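Local atomic coordinates of aldo-keto reductase family 1 member C1 (Caenorhabditis elegans, PDB entry 1QWK), a protein that probably works as an NADPH-dependent aldo-keto reductase of the aldose reductase family, reducing aldehyde groups to alcohols. Residues E272-E275 with V276-F279. Residues are numbered along the deposited sequence; the frame is centred on the assembly and turned at random.
Sequences ENFE and VFDF
The carbonyl oxygen F274 O is met by V276 N from two residues further on, at 2.9 Å, and the bond is weak because the angle at the hydrogen is only 142°. This is the closure of an inverse gamma turn centred on E275, made where the chain leaves helix 267-274, which follows strand 259-261, the eighth strand of the TIM barrel. Just before the gamma turn comes a single backbone bond that reaches back three residues, from E275 N to E272 O at 3.1 Å. F274 O also lies against the ring of F277, with CD2 of F277 3.5 Å from it.

That ring is one half of an aromatic pair. F277 turns its edge to the face of F274 in a T-shaped arrangement, centroids 5.7 Å apart and planes at 71°. The contact is off-centre: CE2 of F277 sits above the rim of the F274 ring, 4.1 Å from its CE1. F274 reaches there with CG trans to the backbone N (chi1 -167°), and elsewhere its ring meets that of Y43. Under F277, the methyl CG2 of V276 lies over the centre of one ring face.

The other methyl of V276, CG1, packs against N273 O at 3.5 Å, with CG2 slightly farther from the same oxygen. N273 O is thereby buried beneath a branched apolar side chain and has no hydrogen-bonding partner in the model.

K243, from outside the turn, ties its polar side together: its NZ hydrogen-bonds to E275 O and forms a salt bridge with D278 OD1. The ammonium charge would be expected to ease the approach of these two oxygens, E275 O and D278 OD1, which lie 4.0 Å apart.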
ATOM      1  N   GLU A 272     -15.875  -3.601   7.704  1.00 25.53           N
ATOM      2  CA  GLU A 272     -16.288  -2.201   7.663  1.00 25.48           C
ATOM      3  C   GLU A 272     -15.594  -1.436   6.538  1.00 23.59           C
ATOM      4  O   GLU A 272     -16.236  -0.699   5.797  1.00 22.58           O
ATOM      5  CB  GLU A 272     -15.970  -1.518   8.996  1.00 28.27           C
ATOM      6  CG  GLU A 272     -16.501  -0.088   9.106  1.00 31.98           C
ATOM      7  CD  GLU A 272     -15.868   0.689  10.252  1.00 33.53           C
ATOM      8  OE1 GLU A 272     -15.669   0.100  11.335  1.00 36.35           O
ATOM      9  OE2 GLU A 272     -15.586   1.893  10.073  1.00 31.30           O
ATOM     10  N   ASN A 273     -14.281  -1.613   6.418  1.00 23.39           N
ATOM     11  CA  ASN A 273     -13.513  -0.910   5.400  1.00 22.36           C
ATOM     12  C   ASN A 273     -13.907  -1.260   3.965  1.00 23.05           C
ATOM     13  O   ASN A 273     -13.629  -0.495   3.046  1.00 21.67           O
ATOM     14  CB  ASN A 273     -12.013  -1.162   5.588  1.00 22.94           C
ATOM     15  CG  ASN A 273     -11.489  -0.649   6.924  1.00 22.60           C
ATOM     16  OD1 ASN A 273     -12.040   0.283   7.506  1.00 24.34           O
ATOM     17  ND2 ASN A 273     -10.405  -1.249   7.403  1.00 23.14           N
ATOM     18  N   PHE A 274     -14.549  -2.410   3.770  1.00 21.54           N
ATOM     19  CA  PHE A 274     -14.953  -2.828   2.427  1.00 22.05           C
ATOM     20  C   PHE A 274     -16.268  -2.192   1.990  1.00 21.39           C
ATOM     21  O   PHE A 274     -16.585  -2.153   0.798  1.00 21.44           O
ATOM     22  CB  PHE A 274     -15.088  -4.356   2.366  1.00 23.07           C
ATOM     23  CG  PHE A 274     -15.197  -4.900   0.966  1.00 23.93           C
ATOM     24  CD1 PHE A 274     -14.087  -4.903   0.120  1.00 23.64           C
ATOM     25  CD2 PHE A 274     -16.406  -5.399   0.488  1.00 24.29           C
ATOM     26  CE1 PHE A 274     -14.176  -5.393  -1.181  1.00 25.87           C
ATOM     27  CE2 PHE A 274     -16.508  -5.893  -0.815  1.00 25.03           C
ATOM     28  CZ  PHE A 274     -15.386  -5.890  -1.651  1.00 26.12           C
ATOM     29  N   GLU A 275     -17.037  -1.692   2.953  1.00 21.43           N
ATOM     30  CA  GLU A 275     -18.335  -1.078   2.653  1.00 22.64           C
ATOM     31  C   GLU A 275     -18.207   0.378   2.233  1.00 22.97           C
ATOM     32  O   GLU A 275     -18.722   1.272   2.897  1.00 22.30           O
ATOM     33  CB  GLU A 275     -19.247  -1.187   3.875  1.00 26.30           C
ATOM     34  CG  GLU A 275     -19.494  -2.620   4.305  1.00 33.49           C
ATOM     35  CD  GLU A 275     -20.163  -3.443   3.222  1.00 38.08           C
ATOM     36  OE1 GLU A 275     -21.306  -3.108   2.838  1.00 43.08           O
ATOM     37  OE2 GLU A 275     -19.548  -4.427   2.749  1.00 42.57           O
ATOM     38  N   VAL A 276     -17.537   0.607   1.110  1.00 21.38           N
ATOM     39  CA  VAL A 276     -17.337   1.960   0.622  1.00 21.92           C
ATOM     40  C   VAL A 276     -17.748   2.106  -0.835  1.00 22.61           C
ATOM     41  O   VAL A 276     -17.337   3.051  -1.510  1.00 22.90           O
ATOM     42  CB  VAL A 276     -15.860   2.377   0.776  1.00 22.01           C
ATOM     43  CG1 VAL A 276     -15.467   2.362   2.253  1.00 22.89           C
ATOM     44  CG2 VAL A 276     -14.972   1.426  -0.006  1.00 21.36           C
ATOM     45  N   PHE A 277     -18.573   1.180  -1.318  1.00 21.27           N
ATOM     46  CA  PHE A 277     -19.007   1.216  -2.710  1.00 21.42           C
ATOM     47  C   PHE A 277     -20.477   1.572  -2.913  1.00 23.30           C
ATOM     48  O   PHE A 277     -21.005   1.436  -4.018  1.00 24.59           O
ATOM     49  CB  PHE A 277     -18.692  -0.126  -3.373  1.00 21.02           C
ATOM     50  CG  PHE A 277     -17.220  -0.442  -3.423  1.00 20.65           C
ATOM     51  CD1 PHE A 277     -16.370   0.284  -4.255  1.00 20.95           C
ATOM     52  CD2 PHE A 277     -16.681  -1.444  -2.621  1.00 21.73           C
ATOM     53  CE1 PHE A 277     -15.004   0.020  -4.290  1.00 19.99           C
ATOM     54  CE2 PHE A 277     -15.313  -1.718  -2.645  1.00 21.87           C
ATOM     55  CZ  PHE A 277     -14.472  -0.983  -3.483  1.00 20.48           C
ATOM     56  N   ASP A 278     -21.127   2.052  -1.857  1.00 23.96           N
ATOM     57  CA  ASP A 278     -22.533   2.422  -1.941  1.00 25.31           C
ATOM     58  C   ASP A 278     -22.725   3.936  -1.991  1.00 25.02           C
ATOM     59  O   ASP A 278     -23.841   4.434  -1.840  1.00 24.76           O
ATOM     60  CB  ASP A 278     -23.295   1.836  -0.755  1.00 26.96           C
ATOM     61  CG  ASP A 278     -22.804   2.372   0.570  1.00 30.61           C
ATOM     62  OD1 ASP A 278     -21.649   2.845   0.625  1.00 31.35           O
ATOM     63  OD2 ASP A 278     -23.568   2.311   1.555  1.00 35.63           O
ATOM     64  N   PHE A 279     -21.632   4.663  -2.202  1.00 23.87           N
ATOM     65  CA  PHE A 279     -21.674   6.120  -2.294  1.00 22.05           C
ATOM     66  C   PHE A 279     -20.394   6.623  -2.952  1.00 22.31           C
ATOM     67  O   PHE A 279     -19.477   5.842  -3.195  1.00 21.13           O
ATOM     68  CB  PHE A 279     -21.838   6.754  -0.900  1.00 23.59           C
ATOM     69  CG  PHE A 279     -20.581   6.750  -0.057  1.00 23.87           C
ATOM     70  CD1 PHE A 279     -20.076   7.944   0.458  1.00 24.18           C
ATOM     71  CD2 PHE A 279     -19.944   5.559   0.276  1.00 23.45           C
ATOM     72  CE1 PHE A 279     -18.948   7.952   1.289  1.00 25.48           C
ATOM     73  CE2 PHE A 279     -18.815   5.555   1.106  1.00 24.80           C
ATOM     74  CZ  PHE A 279     -18.322   6.755   1.617  1.00 23.18           C
TER